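Local atomic coordinates of aftrax (Archaeoglobus fulgidus, PDB entry 3ZC0), a protein that binds duplex RNA and, as a TRAX-like member of the translin family, takes part in cleaving it with the help of magnesium ions. Residues E[21-26]-E[61-66]; E[32-37]-E[54-59]; E[88-93]-E[120-125]; E[110-115]-E[161-166]. The protein carries 1 engineered substitution. One frame throughout, in Å; residues are numbered along the deposited sequence.

Contact 1 (E[21-26]-E[61-66]); sequences EELLKV and EKVKAY
Glu-22 reaches Tyr-66 with the aliphatic part of its side chain, CB and CG lying against the phenol OH (CG at 3.7 Å), and the carboxylate plane is turned 39° from the ring. The chain bends at the CB-CG bond, and the carboxylate is taken up in a salt bridge by Lys-25 of its own helix. Glu-22 OE1 lies 5.8 Å from Lys-62 NZ, a distance at which opposite charges may still attract though they do not touch. Leu-23 comes next and sits over one face of the Tyr-66 ring, off centre, in a CH-pi contact with CG 4.2 Å from the centroid. Its CD2 also approaches Val-63 CG1 at 4.3 Å. One turn on, Val-26 CG1 meets Val-63 CG2 at 3.5 Å. The Val-26 CG1 stands anti to the backbone N (chi1 176°), and it also lies 4.1 Å from Lys-62 CB, whose chain crosses the valine at about a right angle. Leu-76 and Cys-77 of helix 73-94 extend this apolar layer, while on Glu-21 the acid pairs with Arg-28 of a second subunit. With no hydrogen bond between the segments, this end of the predicted coiled coil is joined by apolar and aromatic packing, its charges kept at the margin.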
loop_
_atom_site.group_PDB
_atom_site.type_symbol
_atom_site.label_atom_id
_atom_site.label_comp_id
_atom_site.label_asym_id
_atom_site.label_seq_id
_atom_site.Cartn_x
_atom_site.Cartn_y
_atom_site.Cartn_z
ATOM N N GLU E 21 0.320 26.004 -13.816
ATOM C CA GLU E 21 0.531 26.651 -12.515
ATOM C C GLU E 21 -0.667 27.501 -12.105
ATOM O O GLU E 21 -1.152 27.417 -10.951
ATOM C CB GLU E 21 1.803 27.504 -12.518
ATOM C CG GLU E 21 3.092 26.703 -12.610
ATOM C CD GLU E 21 3.404 25.898 -11.359
ATOM O OE1 GLU E 21 2.887 26.225 -10.263
ATOM O OE2 GLU E 21 4.185 24.929 -11.477
ATOM N N GLU E 22 -1.161 28.295 -13.055
ATOM C CA GLU E 22 -2.308 29.152 -12.751
ATOM C C GLU E 22 -3.570 28.360 -12.411
ATOM O O GLU E 22 -4.210 28.597 -11.380
ATOM C CB GLU E 22 -2.589 30.143 -13.881
ATOM C CG GLU E 22 -2.163 31.578 -13.559
ATOM C CD GLU E 22 -2.459 31.983 -12.109
ATOM O OE1 GLU E 22 -3.663 32.094 -11.731
ATOM O OE2 GLU E 22 -1.472 32.192 -11.356
ATOM N N LEU E 23 -3.907 27.417 -13.290
ATOM C CA LEU E 23 -5.034 26.503 -13.121
ATOM C C LEU E 23 -4.986 25.832 -11.750
ATOM O O LEU E 23 -6.004 25.727 -11.080
ATOM C CB LEU E 23 -5.025 25.457 -14.233
ATOM C CG LEU E 23 -6.360 24.893 -14.723
ATOM C CD1 LEU E 23 -6.317 23.374 -14.819
ATOM C CD2 LEU E 23 -7.508 25.333 -13.843
ATOM N N LEU E 24 -3.799 25.406 -11.325
ATOM C CA LEU E 24 -3.644 24.820 -9.997
ATOM C C LEU E 24 -4.043 25.825 -8.929
ATOM O O LEU E 24 -4.805 25.482 -8.011
ATOM C CB LEU E 24 -2.212 24.363 -9.751
ATOM C CG LEU E 24 -1.762 23.157 -10.538
ATOM C CD1 LEU E 24 -0.267 22.926 -10.346
ATOM C CD2 LEU E 24 -2.581 21.978 -10.111
ATOM N N LYS E 25 -3.544 27.060 -9.047
ATOM C CA LYS E 25 -3.820 28.056 -8.001
ATOM C C LYS E 25 -5.322 28.358 -7.867
ATOM O O LYS E 25 -5.900 28.430 -6.747
ATOM C CB LYS E 25 -3.014 29.345 -8.212
ATOM C CG LYS E 25 -1.511 29.212 -7.902
ATOM C CD LYS E 25 -0.814 30.580 -7.798
ATOM C CE LYS E 25 0.694 30.493 -8.076
ATOM N NZ LYS E 25 1.027 30.435 -9.540
ATOM N N VAL E 26 -5.951 28.481 -9.026
ATOM C CA VAL E 26 -7.357 28.829 -9.094
ATOM C C VAL E 26 -8.234 27.693 -8.596
ATOM O O VAL E 26 -9.198 27.923 -7.861
ATOM C CB VAL E 26 -7.749 29.222 -10.515
ATOM C CG1 VAL E 26 -9.236 29.481 -10.593
ATOM C CG2 VAL E 26 -6.976 30.460 -10.915
ATOM N N GLU E 61 -15.481 30.290 -13.510
ATOM C CA GLU E 61 -15.391 30.893 -14.843
ATOM C C GLU E 61 -13.920 31.080 -15.248
ATOM O O GLU E 61 -13.516 30.714 -16.376
ATOM C CB GLU E 61 -16.167 32.215 -14.892
ATOM C CG GLU E 61 -16.840 32.509 -16.229
ATOM C CD GLU E 61 -17.952 31.524 -16.560
ATOM O OE1 GLU E 61 -18.478 30.884 -15.618
ATOM O OE2 GLU E 61 -18.300 31.392 -17.760
ATOM N N LYS E 62 -13.124 31.625 -14.321
ATOM C CA LYS E 62 -11.669 31.690 -14.481
ATOM C C LYS E 62 -11.159 30.300 -14.838
ATOM O O LYS E 62 -10.303 30.141 -15.718
ATOM C CB LYS E 62 -10.976 32.160 -13.196
ATOM C CG LYS E 62 -11.407 33.537 -12.669
ATOM C CD LYS E 62 -10.228 34.519 -12.642
ATOM C CE LYS E 62 -9.003 33.950 -11.908
ATOM N NZ LYS E 62 -8.838 34.492 -10.520
ATOM N N VAL E 63 -11.706 29.297 -14.155
ATOM C CA VAL E 63 -11.343 27.912 -14.399
ATOM C C VAL E 63 -11.700 27.495 -15.814
ATOM O O VAL E 63 -10.843 27.017 -16.556
ATOM C CB VAL E 63 -12.021 26.957 -13.406
ATOM C CG1 VAL E 63 -11.836 25.521 -13.847
ATOM C CG2 VAL E 63 -11.446 27.146 -12.032
ATOM N N LYS E 64 -12.961 27.679 -16.192
ATOM C CA LYS E 64 -13.417 27.251 -17.516
ATOM C C LYS E 64 -12.647 27.919 -18.673
ATOM O O LYS E 64 -12.666 27.415 -19.794
ATOM C CB LYS E 64 -14.939 27.412 -17.675
ATOM C CG LYS E 64 -15.758 26.395 -16.881
ATOM C CD LYS E 64 -17.185 26.204 -17.419
ATOM C CE LYS E 64 -18.172 27.242 -16.877
ATOM N NZ LYS E 64 -19.604 26.849 -17.119
ATOM N N ALA E 65 -11.958 29.034 -18.407
ATOM C CA ALA E 65 -11.064 29.612 -19.428
ATOM C C ALA E 65 -10.024 28.610 -19.960
ATOM O O ALA E 65 -9.589 28.683 -21.114
ATOM C CB ALA E 65 -10.367 30.859 -18.903
ATOM N N TYR E 66 -9.644 27.658 -19.115
ATOM C CA TYR E 66 -8.554 26.735 -19.420
ATOM C C TYR E 66 -8.952 25.500 -20.228
ATOM O O TYR E 66 -8.168 24.568 -20.361
ATOM C CB TYR E 66 -7.869 26.305 -18.119
ATOM C CG TYR E 66 -7.114 27.426 -17.450
ATOM C CD1 TYR E 66 -7.762 28.311 -16.608
ATOM C CD2 TYR E 66 -5.759 27.615 -17.683
ATOM C CE1 TYR E 66 -7.083 29.337 -16.002
ATOM C CE2 TYR E 66 -5.070 28.650 -17.080
ATOM C CZ TYR E 66 -5.735 29.500 -16.233
ATOM O OH TYR E 66 -5.068 30.530 -15.619
#

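Contact 2 (E[32-37]-E[54-59])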
loop_
_atom_site.group_PDB
_atom_site.type_symbol
_atom_site.label_atom_id
_atom_site.label_comp_id
_atom_site.label_asym_id
_atom_site.label_seq_id
_atom_site.Cartn_x
_atom_site.Cartn_y
_atom_site.Cartn_z
ATOM N N ILE E 32 -11.292 25.369 -1.851
ATOM C CA ILE E 32 -11.362 25.956 -0.508
ATOM C C ILE E 32 -12.673 26.717 -0.217
ATOM O O ILE E 32 -13.317 26.504 0.822
ATOM C CB ILE E 32 -10.185 26.892 -0.239
ATOM C CG1 ILE E 32 -8.905 26.081 -0.044
ATOM C CG2 ILE E 32 -10.473 27.742 0.992
ATOM C CD1 ILE E 32 -7.641 26.916 -0.158
ATOM N N HIS E 33 -13.075 27.595 -1.130
ATOM C CA HIS E 33 -14.349 28.286 -0.954
ATOM C C HIS E 33 -15.561 27.340 -0.907
ATOM O O HIS E 33 -16.468 27.556 -0.093
ATOM C CB HIS E 33 -14.551 29.389 -1.991
ATOM C CG HIS E 33 -13.634 30.566 -1.808
ATOM N ND1 HIS E 33 -13.466 31.200 -0.595
ATOM C CD2 HIS E 33 -12.838 31.226 -2.686
ATOM C CE1 HIS E 33 -12.608 32.198 -0.732
ATOM N NE2 HIS E 33 -12.212 32.233 -1.993
ATOM N N SER E 34 -15.594 26.298 -1.745
ATOM C CA SER E 34 -16.726 25.365 -1.682
ATOM C C SER E 34 -16.830 24.673 -0.318
ATOM O O SER E 34 -17.917 24.615 0.310
ATOM C CB SER E 34 -16.623 24.309 -2.764
ATOM O OG SER E 34 -16.567 24.907 -4.035
ATOM N N THR E 35 -15.694 24.148 0.135
ATOM C CA THR E 35 -15.652 23.470 1.424
ATOM C C THR E 35 -16.117 24.429 2.512
ATOM O O THR E 35 -16.983 24.087 3.331
ATOM C CB THR E 35 -14.237 22.948 1.759
ATOM O OG1 THR E 35 -13.918 21.849 0.905
ATOM C CG2 THR E 35 -14.157 22.477 3.208
ATOM N N LYS E 36 -15.552 25.637 2.490
ATOM C CA LYS E 36 -15.876 26.653 3.477
ATOM C C LYS E 36 -17.385 26.839 3.515
ATOM O O LYS E 36 -17.989 26.859 4.591
ATOM C CB LYS E 36 -15.186 27.980 3.149
ATOM C CG LYS E 36 -14.351 28.586 4.287
ATOM C CD LYS E 36 -12.865 28.286 4.104
ATOM C CE LYS E 36 -11.972 29.439 4.549
ATOM N NZ LYS E 36 -11.867 29.599 6.031
ATOM N N SER E 37 -17.994 26.940 2.337
ATOM C CA SER E 37 -19.425 27.181 2.268
ATOM C C SER E 37 -20.188 26.063 2.993
ATOM O O SER E 37 -21.098 26.329 3.807
ATOM C CB SER E 37 -19.878 27.346 0.816
ATOM O OG SER E 37 -20.248 26.107 0.262
ATOM N N LYS E 54 -20.718 31.909 -3.591
ATOM C CA LYS E 54 -20.602 32.896 -4.649
ATOM C C LYS E 54 -19.148 32.944 -5.131
ATOM O O LYS E 54 -18.893 32.764 -6.334
ATOM C CB LYS E 54 -21.134 34.264 -4.188
ATOM C CG LYS E 54 -20.498 35.509 -4.819
ATOM C CD LYS E 54 -20.909 36.780 -4.057
ATOM C CE LYS E 54 -20.052 37.985 -4.438
ATOM N NZ LYS E 54 -20.496 38.633 -5.702
ATOM N N LYS E 55 -18.202 33.124 -4.200
ATOM C CA LYS E 55 -16.781 33.241 -4.580
ATOM C C LYS E 55 -16.325 32.038 -5.408
ATOM O O LYS E 55 -15.649 32.193 -6.434
ATOM C CB LYS E 55 -15.866 33.442 -3.366
ATOM C CG LYS E 55 -16.160 34.683 -2.497
ATOM C CD LYS E 55 -14.989 34.972 -1.524
ATOM C CE LYS E 55 -15.205 36.219 -0.649
ATOM N NZ LYS E 55 -16.161 35.993 0.490
ATOM N N ALA E 56 -16.737 30.849 -4.969
ATOM C CA ALA E 56 -16.471 29.604 -5.695
ATOM C C ALA E 56 -16.985 29.612 -7.137
ATOM O O ALA E 56 -16.216 29.403 -8.091
ATOM C CB ALA E 56 -17.077 28.438 -4.953
ATOM N N ILE E 57 -18.287 29.828 -7.295
ATOM C CA ILE E 57 -18.889 29.854 -8.631
ATOM C C ILE E 57 -18.264 30.923 -9.559
ATOM O O ILE E 57 -18.169 30.753 -10.785
ATOM C CB ILE E 57 -20.393 30.036 -8.517
ATOM C CG1 ILE E 57 -21.030 28.718 -8.058
ATOM C CG2 ILE E 57 -20.973 30.499 -9.829
ATOM C CD1 ILE E 57 -22.461 28.871 -7.571
ATOM N N GLU E 58 -17.808 32.017 -8.963
ATOM C CA GLU E 58 -17.125 33.037 -9.735
ATOM C C GLU E 58 -15.750 32.563 -10.183
ATOM O O GLU E 58 -15.311 32.884 -11.291
ATOM C CB GLU E 58 -17.037 34.340 -8.939
ATOM C CG GLU E 58 -18.380 35.044 -8.815
ATOM C CD GLU E 58 -18.310 36.338 -8.032
ATOM O OE1 GLU E 58 -17.317 36.553 -7.288
ATOM O OE2 GLU E 58 -19.264 37.137 -8.164
ATOM N N LEU E 59 -15.060 31.808 -9.332
ATOM C CA LEU E 59 -13.791 31.196 -9.745
ATOM C C LEU E 59 -13.977 30.170 -10.861
ATOM O O LEU E 59 -13.097 30.006 -11.704
ATOM C CB LEU E 59 -13.106 30.510 -8.577
ATOM C CG LEU E 59 -12.049 31.265 -7.784
ATOM C CD1 LEU E 59 -11.785 32.593 -8.426
ATOM C CD2 LEU E 59 -12.461 31.398 -6.303
#
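The imidazole of His-33 takes part in a CH-pi contact with Lys-55, whose CB lies 4.0 Å from the ring centroid and 15° off the normal, over one face. Further along the same chain, Lys-55 CD lies 3.7 Å from His-33 CE1, so the lysine's methylenes run obliquely across the ring before its ammonium end leads away from the partner helix. The histidine's CG is anti to the carbonyl carbon (chi1 -69°), which carries the ring out between the helices. Van der Waals contact adds Leu-59, whose CD2 meets the ring edge in plane, 3.6 Å from His-33 CD2. Helices 6-42 and 46-64 form an antiparallel helical hairpin within the predicted coiled coil; here their axes run at 154° and approach to 8.2 Å. A small residue permits that closeness: Ala-56 CB is 4.0 Å from His-33 CB and 3.7 Å from Ser-34 OG. Several polar bonds run within a single helix. Ser-34 OG hydrogen-bonds to Met-30 O, Ser-37 OG donates to Ser-34 O, and Lys-54 NZ pairs with Glu-58 OE2 at 3.1 Å, arriving from above the carboxylate plane. Elsewhere on helix 6-42, Lys-36 forms a salt bridge with Glu-17 of a second subunit, and Thr-35 packs on an RNA phosphate.

Contact 3 (E[88-93]-E[120-125]); sequences IAFKNA and GELRRY. With MG (magnesium ion), chain U.
Phe-90 lays one ring face against the CB of Glu-121, a CH-pi contact with the carbon 4.0 Å from the centroid and displaced toward the rim. Two neighbours close on the ring's edge near its plane: Leu-122 CD2, 3.9 Å from Phe-90 CD1, and Tyr-125 CB, 4.1 Å from Phe-90 CE1. The same Leu-122 methyl rests on Ala-93 CB at 3.8 Å. Phe-90 reaches across with CG anti to its nitrogen (chi1 179°), bridging helix axes 10.1 Å apart and inclined at 36°. These helices, 73-94 and 108-132, each give the magnesium site of this all-helical translin fold one acid: Glu-121 OE2 binds the ion at 2.1 Å beside a water, and Glu-86 and an RNA phosphate are ligands too. Bent between CB and CG, the Glu-121 chain carries its carboxylate from the phenylalanine face to the metal. Its other oxygen, OE1, is hydrogen-bonded by His-42 NE2 and by Arg-124 NH1 at 2.8 Å, the latter in a weak, bent bond (126°) that belongs to a salt bridge. These second-shell groups should fix the carboxylate's rotation. Beyond them, Arg-124 NE is paired with Asp-171 of a third subunit, and Phe-90's ring meets that of His-42.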
loop_
_atom_site.group_PDB
_atom_site.type_symbol
_atom_site.label_atom_id
_atom_site.label_comp_id
_atom_site.label_asym_id
_atom_site.label_seq_id
_atom_site.Cartn_x
_atom_site.Cartn_y
_atom_site.Cartn_z
ATOM N N ILE E 88 -23.135 22.818 -4.042
ATOM C CA ILE E 88 -24.378 23.254 -4.666
ATOM C C ILE E 88 -25.541 22.319 -4.347
ATOM O O ILE E 88 -26.579 22.758 -3.858
ATOM C CB ILE E 88 -24.270 23.376 -6.180
ATOM C CG1 ILE E 88 -23.374 24.557 -6.566
ATOM C CG2 ILE E 88 -25.664 23.559 -6.759
ATOM C CD1 ILE E 88 -22.752 24.414 -7.935
ATOM N N ALA E 89 -25.368 21.034 -4.628
ATOM C CA ALA E 89 -26.386 20.040 -4.298
ATOM C C ALA E 89 -26.842 20.165 -2.844
ATOM O O ALA E 89 -28.041 20.195 -2.565
ATOM C CB ALA E 89 -25.875 18.643 -4.577
ATOM N N PHE E 90 -25.878 20.276 -1.932
ATOM C CA PHE E 90 -26.182 20.419 -0.523
ATOM C C PHE E 90 -27.055 21.653 -0.254
ATOM O O PHE E 90 -28.179 21.522 0.291
ATOM C CB PHE E 90 -24.892 20.455 0.291
ATOM C CG PHE E 90 -25.110 20.627 1.774
ATOM C CD1 PHE E 90 -25.912 19.745 2.468
ATOM C CD2 PHE E 90 -24.503 21.663 2.466
ATOM C CE1 PHE E 90 -26.120 19.896 3.829
ATOM C CE2 PHE E 90 -24.694 21.813 3.823
ATOM C CZ PHE E 90 -25.507 20.931 4.511
ATOM N N LYS E 91 -26.563 22.833 -0.659
ATOM C CA LYS E 91 -27.327 24.080 -0.463
ATOM C C LYS E 91 -28.740 23.940 -0.997
ATOM O O LYS E 91 -29.696 24.294 -0.316
ATOM C CB LYS E 91 -26.653 25.290 -1.123
ATOM C CG LYS E 91 -26.902 26.637 -0.420
ATOM C CD LYS E 91 -28.320 27.190 -0.632
ATOM C CE LYS E 91 -28.474 28.667 -0.183
ATOM N NZ LYS E 91 -28.251 28.950 1.283
ATOM N N ASN E 92 -28.860 23.416 -2.213
ATOM C CA ASN E 92 -30.163 23.172 -2.816
ATOM C C ASN E 92 -31.075 22.337 -1.925
ATOM O O ASN E 92 -32.225 22.721 -1.674
ATOM C CB ASN E 92 -30.020 22.514 -4.188
ATOM C CG ASN E 92 -29.545 23.493 -5.249
ATOM O OD1 ASN E 92 -29.497 24.705 -5.017
ATOM N ND2 ASN E 92 -29.200 22.976 -6.417
ATOM N N ALA E 93 -30.557 21.216 -1.432
ATOM C CA ALA E 93 -31.370 20.315 -0.630
ATOM C C ALA E 93 -31.854 20.969 0.675
ATOM O O ALA E 93 -33.045 20.911 1.018
ATOM C CB ALA E 93 -30.616 19.018 -0.347
ATOM N N GLY E 120 -23.491 12.625 2.560
ATOM C CA GLY E 120 -22.918 12.683 3.899
ATOM C C GLY E 120 -23.152 13.996 4.610
ATOM O O GLY E 120 -23.360 14.010 5.839
ATOM N N GLU E 121 -23.119 15.098 3.850
ATOM C CA GLU E 121 -23.360 16.407 4.449
ATOM C C GLU E 121 -24.820 16.438 4.876
ATOM O O GLU E 121 -25.177 16.969 5.941
ATOM C CB GLU E 121 -23.059 17.544 3.471
ATOM C CG GLU E 121 -21.668 17.516 2.870
ATOM C CD GLU E 121 -20.557 17.667 3.901
ATOM O OE1 GLU E 121 -20.859 18.024 5.064
ATOM O OE2 GLU E 121 -19.377 17.416 3.549
ATOM N N LEU E 122 -25.663 15.839 4.040
ATOM C CA LEU E 122 -27.059 15.699 4.382
ATOM C C LEU E 122 -27.193 14.918 5.688
ATOM O O LEU E 122 -27.970 15.304 6.565
ATOM C CB LEU E 122 -27.840 15.050 3.240
ATOM C CG LEU E 122 -28.090 16.013 2.075
ATOM C CD1 LEU E 122 -28.794 15.334 0.924
ATOM C CD2 LEU E 122 -28.900 17.199 2.560
ATOM N N ARG E 123 -26.430 13.838 5.835
ATOM C CA ARG E 123 -26.458 13.107 7.100
ATOM C C ARG E 123 -26.168 14.034 8.282
ATOM O O ARG E 123 -26.995 14.113 9.205
ATOM C CB ARG E 123 -25.524 11.895 7.128
ATOM C CG ARG E 123 -25.203 11.471 8.552
ATOM C CD ARG E 123 -24.689 10.056 8.671
ATOM N NE ARG E 123 -24.253 9.738 10.037
ATOM C CZ ARG E 123 -25.069 9.531 11.077
ATOM N NH1 ARG E 123 -26.386 9.632 10.939
ATOM N NH2 ARG E 123 -24.568 9.228 12.271
ATOM N N ARG E 124 -25.034 14.745 8.262
ATOM C CA ARG E 124 -24.766 15.695 9.370
ATOM C C ARG E 124 -25.952 16.605 9.639
ATOM O O ARG E 124 -26.436 16.663 10.760
ATOM C CB ARG E 124 -23.546 16.581 9.138
ATOM C CG ARG E 124 -22.289 15.826 8.845
ATOM C CD ARG E 124 -21.100 16.746 8.915
ATOM N NE ARG E 124 -19.862 15.979 8.913
ATOM C CZ ARG E 124 -19.149 15.717 7.827
ATOM N NH1 ARG E 124 -19.545 16.169 6.639
ATOM N NH2 ARG E 124 -18.038 15.006 7.937
ATOM N N TYR E 125 -26.426 17.281 8.597
ATOM C CA TYR E 125 -27.557 18.192 8.717
ATOM C C TYR E 125 -28.809 17.566 9.343
ATOM O O TYR E 125 -29.403 18.158 10.244
ATOM C CB TYR E 125 -27.893 18.775 7.354
ATOM C CG TYR E 125 -28.807 19.975 7.384
ATOM C CD1 TYR E 125 -28.329 21.235 7.729
ATOM C CD2 TYR E 125 -30.149 19.851 7.051
ATOM C CE1 TYR E 125 -29.169 22.339 7.745
ATOM C CE2 TYR E 125 -30.987 20.942 7.057
ATOM C CZ TYR E 125 -30.494 22.183 7.404
ATOM O OH TYR E 125 -31.342 23.263 7.397
HETATM MG MG MG U . -17.898 16.690 2.297
HETATM O O HOH W 1 -19.156 15.070 2.459
#

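Contact 4 (E[110-115]-E[161-166])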
loop_
_atom_site.group_PDB
_atom_site.type_symbol
_atom_site.label_atom_id
_atom_site.label_comp_id
_atom_site.label_asym_id
_atom_site.label_seq_id
_atom_site.Cartn_x
_atom_site.Cartn_y
_atom_site.Cartn_z
ATOM N N ALA E 110 -17.802 14.264 -12.142
ATOM C CA ALA E 110 -17.757 15.243 -11.052
ATOM C C ALA E 110 -19.148 15.568 -10.524
ATOM O O ALA E 110 -19.326 15.930 -9.359
ATOM C CB ALA E 110 -17.071 16.514 -11.496
ATOM N N PHE E 111 -20.129 15.456 -11.405
ATOM C CA PHE E 111 -21.515 15.743 -11.090
ATOM C C PHE E 111 -21.981 14.623 -10.188
ATOM O O PHE E 111 -22.382 14.848 -9.036
ATOM C CB PHE E 111 -22.299 15.724 -12.404
ATOM C CG PHE E 111 -23.732 16.145 -12.283
ATOM C CD1 PHE E 111 -24.059 17.489 -12.182
ATOM C CD2 PHE E 111 -24.752 15.204 -12.315
ATOM C CE1 PHE E 111 -25.369 17.893 -12.083
ATOM C CE2 PHE E 111 -26.067 15.596 -12.209
ATOM C CZ PHE E 111 -26.377 16.946 -12.090
ATOM N N LEU E 112 -21.893 13.404 -10.723
ATOM C CA LEU E 112 -22.321 12.196 -10.012
ATOM C C LEU E 112 -21.647 12.048 -8.635
ATOM O O LEU E 112 -22.322 11.814 -7.608
ATOM C CB LEU E 112 -22.061 10.956 -10.880
ATOM C CG LEU E 112 -23.160 10.501 -11.846
ATOM C CD1 LEU E 112 -23.977 11.664 -12.373
ATOM C CD2 LEU E 112 -22.541 9.725 -12.988
ATOM N N ASN E 113 -20.321 12.200 -8.628
ATOM C CA ASN E 113 -19.521 12.138 -7.408
ATOM C C ASN E 113 -19.886 13.248 -6.429
ATOM O O ASN E 113 -19.932 13.022 -5.224
ATOM C CB ASN E 113 -18.025 12.238 -7.723
ATOM C CG ASN E 113 -17.400 10.904 -8.076
ATOM O OD1 ASN E 113 -17.999 9.845 -7.881
ATOM N ND2 ASN E 113 -16.171 10.952 -8.581
ATOM N N GLY E 114 -20.117 14.453 -6.945
ATOM C CA GLY E 114 -20.519 15.568 -6.109
ATOM C C GLY E 114 -21.810 15.288 -5.365
ATOM O O GLY E 114 -21.910 15.562 -4.161
ATOM N N PHE E 115 -22.802 14.740 -6.064
ATOM C CA PHE E 115 -24.080 14.457 -5.410
ATOM C C PHE E 115 -23.933 13.350 -4.373
ATOM O O PHE E 115 -24.434 13.475 -3.214
ATOM C CB PHE E 115 -25.165 14.117 -6.434
ATOM C CG PHE E 115 -25.853 15.331 -7.008
ATOM C CD1 PHE E 115 -25.333 15.988 -8.119
ATOM C CD2 PHE E 115 -27.011 15.822 -6.432
ATOM C CE1 PHE E 115 -25.956 17.100 -8.643
ATOM C CE2 PHE E 115 -27.644 16.930 -6.950
ATOM C CZ PHE E 115 -27.111 17.572 -8.057
ATOM N N LYS E 161 -13.363 4.513 -13.671
ATOM C CA LYS E 161 -12.574 5.453 -14.462
ATOM C C LYS E 161 -13.518 6.505 -15.088
ATOM O O LYS E 161 -13.527 7.669 -14.670
ATOM C CB LYS E 161 -11.738 4.706 -15.524
ATOM N N LEU E 162 -14.330 6.068 -16.056
ATOM C CA LEU E 162 -15.402 6.866 -16.649
ATOM C C LEU E 162 -16.282 7.518 -15.592
ATOM O O LEU E 162 -16.830 8.608 -15.784
ATOM C CB LEU E 162 -16.273 5.970 -17.525
ATOM C CG LEU E 162 -15.819 5.782 -18.971
ATOM C CD1 LEU E 162 -16.976 5.314 -19.874
ATOM C CD2 LEU E 162 -15.212 7.078 -19.475
ATOM N N VAL E 163 -16.404 6.826 -14.470
ATOM C CA VAL E 163 -17.283 7.228 -13.397
ATOM C C VAL E 163 -16.436 7.299 -12.115
ATOM O O VAL E 163 -16.827 7.911 -11.120
ATOM C CB VAL E 163 -18.484 6.234 -13.323
ATOM C CG1 VAL E 163 -18.687 5.721 -11.953
ATOM C CG2 VAL E 163 -19.772 6.867 -13.885
ATOM N N SER E 164 -15.244 6.704 -12.184
ATOM C CA SER E 164 -14.233 6.716 -11.105
ATOM C C SER E 164 -14.732 6.336 -9.706
ATOM O O SER E 164 -15.090 5.185 -9.446
ATOM C CB SER E 164 -13.479 8.052 -11.048
ATOM O OG SER E 164 -14.256 9.065 -10.432
ATOM N N GLY E 165 -14.748 7.303 -8.801
ATOM C CA GLY E 165 -15.022 6.997 -7.411
ATOM C C GLY E 165 -16.432 6.571 -7.021
ATOM O O GLY E 165 -16.645 6.151 -5.881
ATOM N N LEU E 166 -17.380 6.661 -7.951
ATOM C CA LEU E 166 -18.804 6.521 -7.638
ATOM C C LEU E 166 -19.181 5.334 -6.736
ATOM O O LEU E 166 -19.804 5.528 -5.710
ATOM C CB LEU E 166 -19.628 6.461 -8.914
ATOM C CG LEU E 166 -20.896 7.301 -9.016
ATOM C CD1 LEU E 166 -21.930 6.548 -9.819
ATOM C CD2 LEU E 166 -21.431 7.648 -7.666
#
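Asn-113 turns its CG anti to the carbonyl carbon, with chi1 at -85°, a torsion that brings the amide group as a whole up to the bend formed by Ser-164, Gly-165 and Leu-166. On the other side, the bend is set by the backbone of Ser-164: its positive phi of 50°, followed by Gly-165, makes a type II' beta turn from Val-163 to Leu-166. The Ser-164 hydroxyl occupies the position between its own N and C, from where OG donates to Val-163 O at 2.9 Å. It reaches that oxygen from well above the carbonyl plane, 40° out of it, rather than along a lone pair. The bond that would close the turn, from Leu-166 N to Val-163 O, is weak at 3.5 Å; side chain and backbone thus share one acceptor. Beside this polar patch runs an apolar strip. The side chains of Leu-112 and Val-163 cross at about a right angle, with Leu-112 CD2 4.1 Å from Val-163 CG2, and Leu-112 CB lies 4.3 Å from Leu-166 CG, so that the leucine touches residues at both ends of the turn. The backbones come nearest at Asn-113 and Leu-166, whose CA atoms are 5.7 Å apart. Leu-166 opens helix 166-187, so the turn leads the chain into its last helix while resting on helix 108-132. Helix 73-94 also packs here, with Gln-82 on Asn-113 and Met-81 on Ala-110. Phe-155, from the loop after helix 135-153, packs on Leu-112, which also touches Cys-9 of a fourth subunit.

In the fold
From the N terminus, helix 6-42 runs out and helix 46-64 returns along it. Contact 2 closes the shorter loop of this hairpin and contact 1 the longer one around it; the two adjoin where Val-26 meets Leu-59, and both border the second subunit. Once contact 1 has closed, helix 73-94 follows. Contact 3 ties it to helix 108-132, and before that loop is complete contact 4 has opened from residues 110-115, to close only at 161-166. Contacts 3 and 4 therefore cross, and they touch through Ala-89 and Phe-115. Together they join the metal-bearing helices to the start of helix 166-187, with contact 2 across the chain's centre from contact 4.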